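Local coordinates for polyketide synthase associated protein 5 (Mycobacterium tuberculosis, PDB 1Q9J) that probably catalyses the diesterification of phthiocerol and related diols with mycocerosic acids, the final step in making dimycocerosate lipids of the mycobacterial envelope, at residues Val16-Glu21 against Gly63-Val68; Val263-Leu268 against Leu325-Ala330; Asp377-Ala382 against Gly400-Ala405. One frame throughout, in Å; residues are numbered along the deposited sequence.

Interaction 1 of 3, residues Val16-Glu21 against Gly63-Val68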
loop_
_atom_site.group_PDB
_atom_site.type_symbol
_atom_site.label_atom_id
_atom_site.label_comp_id
_atom_site.label_asym_id
_atom_site.label_seq_id
_atom_site.Cartn_x
_atom_site.Cartn_y
_atom_site.Cartn_z
ATOM N N VAL A 16 6.396 -4.111 12.682
ATOM C CA VAL A 16 4.984 -3.786 12.772
ATOM C C VAL A 16 4.204 -4.868 12.023
ATOM O O VAL A 16 3.255 -5.431 12.555
ATOM C CB VAL A 16 4.657 -2.415 12.136
ATOM C CG1 VAL A 16 3.174 -2.093 12.316
ATOM C CG2 VAL A 16 5.501 -1.328 12.798
ATOM N N PHE A 17 4.624 -5.171 10.797
ATOM C CA PHE A 17 3.927 -6.159 9.981
ATOM C C PHE A 17 3.972 -7.582 10.539
ATOM O O PHE A 17 3.107 -8.406 10.221
ATOM C CB PHE A 17 4.472 -6.119 8.554
ATOM C CG PHE A 17 4.689 -4.725 8.034
ATOM C CD1 PHE A 17 5.977 -4.205 7.919
ATOM C CD2 PHE A 17 3.605 -3.914 7.699
ATOM C CE1 PHE A 17 6.177 -2.900 7.482
ATOM C CE2 PHE A 17 3.797 -2.608 7.262
ATOM C CZ PHE A 17 5.083 -2.098 7.151
ATOM N N ALA A 18 4.982 -7.886 11.348
ATOM C CA ALA A 18 5.046 -9.212 11.955
ATOM C C ALA A 18 4.157 -9.199 13.214
ATOM O O ALA A 18 3.402 -10.142 13.469
ATOM C CB ALA A 18 6.479 -9.577 12.317
ATOM N N GLN A 19 4.231 -8.115 13.979
ATOM C CA GLN A 19 3.426 -7.984 15.184
ATOM C C GLN A 19 1.911 -8.034 14.914
ATOM O O GLN A 19 1.143 -8.366 15.809
ATOM C CB GLN A 19 3.784 -6.689 15.928
ATOM C CG GLN A 19 2.990 -6.502 17.220
ATOM C CD GLN A 19 3.464 -5.319 18.061
ATOM O OE1 GLN A 19 3.633 -4.199 17.555
ATOM N NE2 GLN A 19 3.652 -5.556 19.360
ATOM N N TYR A 20 1.482 -7.697 13.699
ATOM C CA TYR A 20 0.063 -7.753 13.347
ATOM C C TYR A 20 -0.146 -8.690 12.166
ATOM O O TYR A 20 -1.116 -8.541 11.421
ATOM C CB TYR A 20 -0.492 -6.374 12.957
ATOM C CG TYR A 20 -0.573 -5.400 14.107
ATOM C CD1 TYR A 20 0.583 -4.910 14.707
ATOM C CD2 TYR A 20 -1.804 -5.007 14.625
ATOM C CE1 TYR A 20 0.524 -4.058 15.798
ATOM C CE2 TYR A 20 -1.884 -4.154 15.718
ATOM C CZ TYR A 20 -0.708 -3.684 16.302
ATOM O OH TYR A 20 -0.752 -2.860 17.400
ATOM N N GLU A 21 0.756 -9.653 11.999
ATOM C CA GLU A 21 0.672 -10.605 10.898
ATOM C C GLU A 21 0.115 -9.938 9.640
ATOM O O GLU A 21 -0.817 -10.456 9.023
ATOM C CB GLU A 21 -0.224 -11.785 11.287
ATOM C CG GLU A 21 0.404 -12.819 12.233
ATOM C CD GLU A 21 0.430 -14.242 11.636
ATOM O OE1 GLU A 21 0.849 -15.178 12.360
ATOM O OE2 GLU A 21 0.045 -14.425 10.449
ATOM N N GLY A 63 13.037 -11.524 21.770
ATOM C CA GLY A 63 11.864 -10.722 21.440
ATOM C C GLY A 63 11.679 -10.345 19.973
ATOM O O GLY A 63 10.552 -10.127 19.510
ATOM N N GLY A 64 12.787 -10.267 19.238
ATOM C CA GLY A 64 12.725 -9.907 17.834
ATOM C C GLY A 64 12.262 -11.013 16.908
ATOM O O GLY A 64 12.031 -12.144 17.329
ATOM N N TRP A 65 12.135 -10.680 15.630
ATOM C CA TRP A 65 11.694 -11.640 14.635
ATOM C C TRP A 65 12.771 -12.008 13.630
ATOM O O TRP A 65 13.463 -11.141 13.087
ATOM C CB TRP A 65 10.516 -11.083 13.865
ATOM C CG TRP A 65 9.336 -10.834 14.691
ATOM C CD1 TRP A 65 9.069 -9.724 15.447
ATOM C CD2 TRP A 65 8.191 -11.672 14.779
ATOM N NE1 TRP A 65 7.811 -9.819 15.989
ATOM C CE2 TRP A 65 7.249 -11.010 15.597
ATOM C CE3 TRP A 65 7.864 -12.928 14.243
ATOM C CZ2 TRP A 65 5.990 -11.558 15.887
ATOM C CZ3 TRP A 65 6.617 -13.474 14.528
ATOM C CH2 TRP A 65 5.696 -12.788 15.346
ATOM N N ASN A 66 12.895 -13.308 13.383
ATOM C CA ASN A 66 13.851 -13.810 12.417
ATOM C C ASN A 66 13.172 -14.180 11.122
ATOM O O ASN A 66 12.082 -14.734 11.102
ATOM C CB ASN A 66 14.581 -15.055 12.929
ATOM C CG ASN A 66 15.737 -14.726 13.842
ATOM O OD1 ASN A 66 16.425 -13.728 13.654
ATOM N ND2 ASN A 66 15.966 -15.577 14.836
ATOM N N LEU A 67 13.838 -13.848 10.035
ATOM C CA LEU A 67 13.368 -14.184 8.722
ATOM C C LEU A 67 14.200 -15.445 8.479
ATOM O O LEU A 67 15.434 -15.374 8.386
ATOM C CB LEU A 67 13.765 -13.084 7.754
ATOM C CG LEU A 67 13.232 -13.242 6.347
ATOM C CD1 LEU A 67 11.746 -12.905 6.324
ATOM C CD2 LEU A 67 14.005 -12.349 5.421
ATOM N N VAL A 68 13.532 -16.598 8.441
ATOM C CA VAL A 68 14.209 -17.874 8.238
ATOM C C VAL A 68 13.975 -18.333 6.820
ATOM O O VAL A 68 12.873 -18.187 6.290
ATOM C CB VAL A 68 13.692 -18.936 9.227
ATOM C CG1 VAL A 68 14.369 -20.287 8.967
ATOM C CG2 VAL A 68 13.978 -18.477 10.650
#
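A18 meets W65 in a CH-pi contact. It joins the end of helix 12-19 to strand 65-69, the middle strand of a small three-stranded antiparallel sheet. The tight part is this one pair. The CB of A18 sits over one face of the indole, 3.7 Å from the centroid of the five-membered ring of W65 and 12° off the ring normal. The methyl group is nearly equidistant from the two atoms of the ring fusion. The indole gets there because W65 CG stands anti to its own carbonyl carbon (chi1 -63°), which carries the ring across to the helix. L57 of strand 55-59 also packs on A18. Q100 touches W65 from a loop.

The loose part lies at Q19, which is exposed. Its backbone N lies obliquely to the indole, 4.3 Å from W65 CZ2, and its extended side chain leads away from the strand. No hydrogen bond crosses between the segments.

The helix stops here in a Schellman motif, with E21 at positive phi as the C-prime residue. One residue before A18, F17 stacks on H124, which is probably the proton acceptor of the active site. The A18 side chain is about 9 Å from that of H124, so the contact probably lies beside the active site. On the indole side, the six-membered ring reaches the helix backbone, with W65 CZ2 3.8 Å from A18 O.

Interaction 2 of 3, residues Val263-Leu268 against Leu325-Ala330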
loop_
_atom_site.group_PDB
_atom_site.type_symbol
_atom_site.label_atom_id
_atom_site.label_comp_id
_atom_site.label_asym_id
_atom_site.label_seq_id
_atom_site.Cartn_x
_atom_site.Cartn_y
_atom_site.Cartn_z
ATOM N N VAL A 263 -1.792 11.875 8.046
ATOM C CA VAL A 263 -0.532 11.207 7.745
ATOM C C VAL A 263 -0.641 10.421 6.446
ATOM O O VAL A 263 -1.633 9.735 6.203
ATOM C CB VAL A 263 -0.116 10.224 8.858
ATOM C CG1 VAL A 263 1.240 9.624 8.518
ATOM C CG2 VAL A 263 -0.067 10.919 10.203
ATOM N N TYR A 264 0.373 10.544 5.600
ATOM C CA TYR A 264 0.386 9.811 4.342
ATOM C C TYR A 264 1.809 9.363 4.031
ATOM O O TYR A 264 2.786 9.882 4.600
ATOM C CB TYR A 264 -0.202 10.640 3.188
ATOM C CG TYR A 264 0.425 11.996 2.993
ATOM C CD1 TYR A 264 1.075 12.321 1.809
ATOM C CD2 TYR A 264 0.373 12.954 3.997
ATOM C CE1 TYR A 264 1.661 13.566 1.632
ATOM C CE2 TYR A 264 0.953 14.202 3.831
ATOM C CZ TYR A 264 1.599 14.504 2.646
ATOM O OH TYR A 264 2.188 15.742 2.496
ATOM N N PRO A 265 1.945 8.388 3.125
ATOM C CA PRO A 265 3.249 7.848 2.740
ATOM C C PRO A 265 4.095 8.720 1.811
ATOM O O PRO A 265 3.557 9.493 1.022
ATOM C CB PRO A 265 2.870 6.526 2.090
ATOM C CG PRO A 265 1.594 6.883 1.370
ATOM C CD PRO A 265 0.852 7.708 2.399
ATOM N N VAL A 266 5.418 8.605 1.929
ATOM C CA VAL A 266 6.361 9.316 1.058
ATOM C C VAL A 266 7.495 8.355 0.731
ATOM O O VAL A 266 8.317 8.027 1.596
ATOM C CB VAL A 266 6.982 10.594 1.701
ATOM C CG1 VAL A 266 8.024 11.183 0.744
ATOM C CG2 VAL A 266 5.909 11.636 1.975
ATOM N N ASP A 267 7.529 7.905 -0.520
ATOM C CA ASP A 267 8.553 6.966 -0.962
ATOM C C ASP A 267 9.933 7.633 -0.969
ATOM O O ASP A 267 10.258 8.428 -1.846
ATOM C CB ASP A 267 8.228 6.434 -2.370
ATOM C CG ASP A 267 8.880 5.085 -2.655
ATOM O OD1 ASP A 267 9.814 4.695 -1.909
ATOM O OD2 ASP A 267 8.470 4.415 -3.628
ATOM N N LEU A 268 10.735 7.296 0.024
ATOM C CA LEU A 268 12.064 7.842 0.128
ATOM C C LEU A 268 12.978 7.386 -1.019
ATOM O O LEU A 268 14.129 7.808 -1.116
ATOM C CB LEU A 268 12.674 7.464 1.489
ATOM C CG LEU A 268 11.915 8.074 2.676
ATOM C CD1 LEU A 268 12.625 7.809 3.989
ATOM C CD2 LEU A 268 11.784 9.571 2.454
ATOM N N LEU A 325 10.190 8.129 11.286
ATOM C CA LEU A 325 8.807 7.805 10.983
ATOM C C LEU A 325 8.605 7.061 9.663
ATOM O O LEU A 325 9.059 7.501 8.608
ATOM C CB LEU A 325 7.956 9.082 10.980
ATOM C CG LEU A 325 6.774 9.170 11.963
ATOM C CD1 LEU A 325 5.954 10.429 11.659
ATOM C CD2 LEU A 325 5.876 7.923 11.835
ATOM N N HIS A 326 7.918 5.925 9.722
ATOM C CA HIS A 326 7.620 5.155 8.514
ATOM C C HIS A 326 6.106 5.030 8.419
ATOM O O HIS A 326 5.396 5.201 9.409
ATOM C CB HIS A 326 8.265 3.761 8.566
ATOM C CG HIS A 326 7.862 2.943 9.755
ATOM N ND1 HIS A 326 8.244 3.263 11.041
ATOM C CD2 HIS A 326 7.108 1.824 9.855
ATOM C CE1 HIS A 326 7.740 2.376 11.881
ATOM N NE2 HIS A 326 7.045 1.493 11.188
ATOM N N PHE A 327 5.605 4.714 7.236
ATOM C CA PHE A 327 4.166 4.602 7.085
ATOM C C PHE A 327 3.600 3.327 7.704
ATOM O O PHE A 327 2.387 3.165 7.793
ATOM C CB PHE A 327 3.779 4.707 5.608
ATOM C CG PHE A 327 2.316 5.013 5.379
ATOM C CD1 PHE A 327 1.668 6.020 6.100
ATOM C CD2 PHE A 327 1.598 4.325 4.407
ATOM C CE1 PHE A 327 0.322 6.338 5.850
ATOM C CE2 PHE A 327 0.255 4.640 4.155
ATOM C CZ PHE A 327 -0.381 5.652 4.878
ATOM N N GLY A 328 4.465 2.419 8.139
ATOM C CA GLY A 328 3.948 1.219 8.763
ATOM C C GLY A 328 3.131 1.582 10.000
ATOM O O GLY A 328 2.202 0.863 10.381
ATOM N N THR A 329 3.474 2.705 10.628
ATOM C CA THR A 329 2.784 3.163 11.835
ATOM C C THR A 329 1.263 3.219 11.662
ATOM O O THR A 329 0.510 3.229 12.639
ATOM C CB THR A 329 3.275 4.574 12.270
ATOM O OG1 THR A 329 2.907 5.550 11.283
ATOM C CG2 THR A 329 4.784 4.584 12.441
ATOM N N ALA A 330 0.820 3.257 10.411
ATOM C CA ALA A 330 -0.600 3.304 10.099
ATOM C C ALA A 330 -1.352 2.162 10.767
ATOM O O ALA A 330 -2.476 2.347 11.216
ATOM C CB ALA A 330 -0.801 3.242 8.593
#
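P265 packs flat over one face of the F327 ring. This is a CH-pi contact between strand 260-267, in the mixed six-stranded sheet of the protein, and a short 3-10 segment that begins at F327. Both lie in the C-terminal part of this acyltransferase, whose two structural domains are related to each other.

The CH-pi contact carries the pair. P265 CD lies 3.6 Å from the centroid of the F327 ring, 19° off the ring normal and offset toward the rim. P265 CB sits over the same face, 3.4 Å from F327 CD2. The two side chains run side by side and point the same way. F327 CG is anti to its backbone N (chi1 -163°), which directs the phenyl group to the strand. A330 CB approaches the opposite face of the ring.

V263 adds a looser apolar contact, CG1 4.3 Å from F327 CE1. Strand 342-345 adds F343 and T345 against F327, and T345 also touches P265.

Backbone atoms of the strand meet the ring obliquely. Y264 CA is 3.8 Å from F327 CE1, and V263 O comes to the same ring carbon. The side chain of Y264 starts away from F327 and touches I307 and L311 of helix 300-317.

No hydrogen bond joins the two segments. The backbone of V263 is bonded instead to V342 and C344 of the neighbouring strand. F327 lies about 7 Å, side chain to side chain, from H124 and from D128. H124 is the probable proton acceptor, and D128 probably helps to organise the active site. The packing therefore probably borders that site. Beside F327, T329 OG1 donates to H326 O over 3.1 Å, with a C=O...donor angle of 163°.

Interaction 3 of 3, residues Asp377-Ala382 against Gly400-Ala405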
loop_
_atom_site.group_PDB
_atom_site.type_symbol
_atom_site.label_atom_id
_atom_site.label_comp_id
_atom_site.label_asym_id
_atom_site.label_seq_id
_atom_site.Cartn_x
_atom_site.Cartn_y
_atom_site.Cartn_z
ATOM N N ASP A 377 -7.506 2.143 10.379
ATOM C CA ASP A 377 -8.469 3.059 9.793
ATOM C C ASP A 377 -7.701 3.751 8.669
ATOM O O ASP A 377 -6.904 4.647 8.925
ATOM C CB ASP A 377 -8.935 4.087 10.821
ATOM C CG ASP A 377 -10.368 4.489 10.609
ATOM O OD1 ASP A 377 -10.752 4.660 9.423
ATOM O OD2 ASP A 377 -11.102 4.628 11.621
ATOM N N LEU A 378 -7.935 3.345 7.427
ATOM C CA LEU A 378 -7.192 3.943 6.331
ATOM C C LEU A 378 -7.971 4.255 5.053
ATOM O O LEU A 378 -8.841 3.491 4.650
ATOM C CB LEU A 378 -5.997 3.043 5.993
ATOM C CG LEU A 378 -5.165 3.388 4.747
ATOM C CD1 LEU A 378 -3.855 4.047 5.135
ATOM C CD2 LEU A 378 -4.909 2.126 3.973
ATOM N N TYR A 379 -7.651 5.389 4.422
ATOM C CA TYR A 379 -8.290 5.798 3.167
ATOM C C TYR A 379 -7.274 5.540 2.044
ATOM O O TYR A 379 -6.080 5.405 2.297
ATOM C CB TYR A 379 -8.654 7.291 3.182
ATOM C CG TYR A 379 -9.867 7.661 4.013
ATOM C CD1 TYR A 379 -9.731 8.068 5.340
ATOM C CD2 TYR A 379 -11.154 7.604 3.468
ATOM C CE1 TYR A 379 -10.841 8.411 6.102
ATOM C CE2 TYR A 379 -12.273 7.943 4.220
ATOM C CZ TYR A 379 -12.110 8.350 5.538
ATOM O OH TYR A 379 -13.210 8.704 6.293
ATOM N N SER A 380 -7.741 5.486 0.805
ATOM C CA SER A 380 -6.848 5.226 -0.305
ATOM C C SER A 380 -7.513 5.589 -1.625
ATOM O O SER A 380 -8.731 5.574 -1.722
ATOM C CB SER A 380 -6.459 3.749 -0.289
ATOM O OG SER A 380 -6.480 3.182 -1.603
ATOM N N CYS A 381 -6.729 5.919 -2.643
ATOM C CA CYS A 381 -7.335 6.272 -3.918
ATOM C C CYS A 381 -6.454 5.840 -5.071
ATOM O O CYS A 381 -5.285 5.538 -4.870
ATOM C CB CYS A 381 -7.591 7.784 -3.989
ATOM S SG CYS A 381 -6.115 8.806 -3.825
ATOM N N ALA A 382 -7.023 5.798 -6.270
ATOM C CA ALA A 382 -6.290 5.420 -7.470
ATOM C C ALA A 382 -7.169 5.650 -8.696
ATOM O O ALA A 382 -8.401 5.579 -8.626
ATOM C CB ALA A 382 -5.853 3.964 -7.396
ATOM N N GLY A 400 -19.118 2.869 4.216
ATOM C CA GLY A 400 -19.375 3.704 3.059
ATOM C C GLY A 400 -19.985 5.049 3.403
ATOM O O GLY A 400 -20.437 5.779 2.515
ATOM N N LYS A 401 -20.000 5.381 4.691
ATOM C CA LYS A 401 -20.559 6.652 5.150
ATOM C C LYS A 401 -19.702 7.814 4.660
ATOM O O LYS A 401 -20.115 8.589 3.795
ATOM C CB LYS A 401 -20.637 6.676 6.681
ATOM C CG LYS A 401 -21.334 7.903 7.249
ATOM C CD LYS A 401 -21.510 7.779 8.750
ATOM C CE LYS A 401 -22.203 8.994 9.344
ATOM N NZ LYS A 401 -22.345 8.854 10.824
ATOM N N SER A 402 -18.507 7.921 5.224
ATOM C CA SER A 402 -17.560 8.964 4.864
ATOM C C SER A 402 -17.174 8.901 3.389
ATOM O O SER A 402 -17.022 9.929 2.737
ATOM C CB SER A 402 -16.310 8.811 5.718
ATOM O OG SER A 402 -15.892 7.454 5.704
ATOM N N LEU A 403 -17.016 7.687 2.872
ATOM C CA LEU A 403 -16.633 7.491 1.477
ATOM C C LEU A 403 -17.644 8.096 0.523
ATOM O O LEU A 403 -17.293 8.544 -0.568
ATOM C CB LEU A 403 -16.492 6.003 1.161
ATOM C CG LEU A 403 -15.299 5.634 0.294
ATOM C CD1 LEU A 403 -14.054 5.681 1.158
ATOM C CD2 LEU A 403 -15.477 4.254 -0.302
ATOM N N GLU A 404 -18.909 8.090 0.919
ATOM C CA GLU A 404 -19.946 8.658 0.071
ATOM C C GLU A 404 -19.945 10.178 0.221
ATOM O O GLU A 404 -20.107 10.904 -0.758
ATOM C CB GLU A 404 -21.313 8.082 0.439
ATOM C CG GLU A 404 -22.392 8.442 -0.566
ATOM C CD GLU A 404 -22.019 8.036 -1.977
ATOM O OE1 GLU A 404 -21.894 6.815 -2.232
ATOM O OE2 GLU A 404 -21.843 8.938 -2.832
ATOM N N ALA A 405 -19.759 10.651 1.453
ATOM C CA ALA A 405 -19.703 12.085 1.737
ATOM C C ALA A 405 -18.586 12.680 0.894
ATOM O O ALA A 405 -18.739 13.733 0.275
ATOM C CB ALA A 405 -19.418 12.319 3.215
#
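The Y379 ring meets helix 399-412 edge-on. Both S402 OG and L403 CD1 lie at the ring edge, near its plane. Y379 CG is anti to the carbonyl carbon (chi1 -75°), and the ring extends from strand 378-384 until its hydroxyl reaches the helix. There S402 OG donates a hydrogen bond to Y379 OH over 3.0 Å. The serine hydroxyl is set between its backbone N and carbonyl carbon (chi1 48°), which turns it to the phenol.

L403 runs past Y379 in the opposite direction. Its CD1 lies 4.2 Å from Y379 CD2, a loose apolar touch. The ring is also stacked with H392 of strand 387-393, and that strand packs against S402 and L403 too. The contact is sheet-on-helix packing in the C-terminal part of the chain, away from the annotated sites.

The phenol has a second polar partner, because Y379 OH is also hydrogen-bonded to E249 OE2 of helix 237-253. One buried hydroxyl therefore links the strand to two helices. Since Y379 OH accepts from S402, its own proton can point to E249. A carboxylate so near would probably disfavour the phenolate.

In the fold
From the N terminus, interaction 1 comes first. It closes the loop from helix 12-19 to strand 65-69, with helix 36-49 among the elements between. Interaction 2 then brings the 325-330 turn back to strand 260-267 after 56 residues. Interaction 3 closes a loop of 17 residues between its segments, which holds strand 387-393. The three lie in series; none nests in or crosses another. Interactions 2 and 3 reach the same six-stranded sheet and meet where F327 packs on L378. Interactions 1 and 2 meet where V16 touches H326 and F17 touches G328, joining helix 12-19 to residues 326-328 at the start of the 3-10 segment. Interactions 1 and 3 do not touch.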